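Local coordinates for protein nucleoporin NUP159 (Saccharomyces cerevisiae, PDB 1XIP) that forms part of the nuclear pore complex, its N-terminal beta-propeller domain tethering the helicase Dbp5 to the pore for mRNA export, at residues K281-G286 and D291-V296. Sequence-based numbering, arbitrary orientation.
Sequences KVTLSG and DANVNV
V282 and V296 form a hydrogen-bonded antiparallel pair, V282 N giving to V296 O (3.0 Å) and V296 N to V282 O (2.9 Å). At L284 and V294 the two bonds are unequal: L284 N reaches V294 O almost straight (174° at the hydrogen), whereas V294 N meets L284 O from above its carbonyl plane at 3.2 Å. The ladder ends with G286 N on A292 O; G286 has a positive phi (83°), easy for a residue without a side chain, as the chain turns a corner here.

V282, L284, V294 and V296 share one face. L284 CD1 lies 4.2 Å from V296 CG2, and V282 and L284 continue onto V342 of strand 337-343; branched aliphatics suit this buried layer between sheets.

T283, N295, N293 and S285 take the other face. T283 OG1 donates to N295 OD1 (3.1 Å), nearly in line with the amide C=O, from a side chain lying alongside. With chi1 -56°, T283 turns OG1 beside its own backbone N and CG2 over towards N293 CB (3.8 Å). S285 OG rests against N293 CB at the more exposed end of the hairpin, where short polar side chains fit. A leucine in place of N295 would probably leave the T283 hydroxyl without this acceptor. K281 extends past N295 to bond I221 O through NZ.

Thus the hairpin of this propeller domain is two-sided, with an aliphatic face packed against the neighbouring sheet that contains strand 337-343 and a polar face tied by a cross-strand side-chain bond.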
# COMPACT_ATOMS: atom_id res chain seq x y z
N LYS A 281 -0.84 3.51 0.49
CA LYS A 281 -1.38 4.83 0.17
C LYS A 281 -2.90 4.84 0.03
O LYS A 281 -3.50 4.04 -0.68
CB LYS A 281 -0.72 5.43 -1.07
CG LYS A 281 -1.14 6.88 -1.36
CD LYS A 281 -0.93 7.28 -2.82
CE LYS A 281 -1.70 6.38 -3.80
NZ LYS A 281 -1.17 6.43 -5.22
N VAL A 282 -3.52 5.78 0.74
CA VAL A 282 -4.93 6.02 0.67
C VAL A 282 -5.09 7.49 0.30
O VAL A 282 -4.43 8.35 0.86
CB VAL A 282 -5.57 5.71 2.02
CG1 VAL A 282 -6.77 6.59 2.26
CG2 VAL A 282 -5.95 4.26 2.08
N THR A 283 -5.96 7.76 -0.66
CA THR A 283 -6.13 9.11 -1.17
C THR A 283 -7.50 9.65 -0.81
O THR A 283 -8.51 9.02 -1.11
CB THR A 283 -5.94 9.14 -2.69
OG1 THR A 283 -4.65 8.59 -3.02
CG2 THR A 283 -5.89 10.56 -3.18
N LEU A 284 -7.52 10.80 -0.15
CA LEU A 284 -8.77 11.51 0.18
C LEU A 284 -8.80 12.86 -0.52
O LEU A 284 -8.46 13.89 0.08
CB LEU A 284 -8.92 11.68 1.70
CG LEU A 284 -8.52 10.48 2.55
CD1 LEU A 284 -8.49 10.84 4.00
CD2 LEU A 284 -9.48 9.34 2.30
N SER A 285 -9.21 12.85 -1.79
CA SER A 285 -9.38 14.07 -2.58
C SER A 285 -10.52 14.92 -2.03
O SER A 285 -11.62 14.40 -1.75
CB SER A 285 -9.63 13.73 -4.05
OG SER A 285 -8.49 13.13 -4.63
N GLY A 286 -10.26 16.21 -1.85
CA GLY A 286 -11.24 17.13 -1.31
C GLY A 286 -11.35 17.15 0.21
O GLY A 286 -12.38 17.59 0.75
N ASP A 291 -8.14 21.21 -5.69
CA ASP A 291 -6.98 20.52 -6.30
C ASP A 291 -6.11 19.87 -5.21
O ASP A 291 -4.90 19.64 -5.42
CB ASP A 291 -6.15 21.48 -7.17
CG ASP A 291 -5.82 20.90 -8.56
OD1 ASP A 291 -6.59 20.05 -9.08
OD2 ASP A 291 -4.81 21.27 -9.21
N ALA A 292 -6.73 19.57 -4.07
CA ALA A 292 -6.01 19.10 -2.88
C ALA A 292 -6.51 17.77 -2.35
O ALA A 292 -7.58 17.66 -1.74
CB ALA A 292 -6.04 20.15 -1.79
N ASN A 293 -5.68 16.77 -2.60
CA ASN A 293 -5.88 15.44 -2.07
C ASN A 293 -4.86 15.19 -0.97
O ASN A 293 -3.65 15.38 -1.16
CB ASN A 293 -5.76 14.38 -3.19
CG ASN A 293 -4.83 14.80 -4.34
OD1 ASN A 293 -4.31 15.94 -4.38
ND2 ASN A 293 -4.61 13.89 -5.29
N VAL A 294 -5.38 14.81 0.18
CA VAL A 294 -4.59 14.36 1.29
C VAL A 294 -4.26 12.88 1.08
O VAL A 294 -5.14 12.09 0.79
CB VAL A 294 -5.37 14.54 2.61
CG1 VAL A 294 -4.55 14.10 3.79
CG2 VAL A 294 -5.76 15.99 2.77
N ASN A 295 -3.00 12.51 1.19
CA ASN A 295 -2.62 11.10 1.15
C ASN A 295 -2.16 10.60 2.49
O ASN A 295 -1.22 11.12 3.05
CB ASN A 295 -1.53 10.86 0.13
CG ASN A 295 -1.90 11.36 -1.20
OD1 ASN A 295 -2.73 10.76 -1.87
ND2 ASN A 295 -1.32 12.48 -1.60
N VAL A 296 -2.84 9.58 2.99
CA VAL A 296 -2.44 8.88 4.20
C VAL A 296 -1.48 7.78 3.81
O VAL A 296 -1.77 6.99 2.90
CB VAL A 296 -3.64 8.27 4.91
CG1 VAL A 296 -3.23 7.62 6.19
CG2 VAL A 296 -4.71 9.34 5.16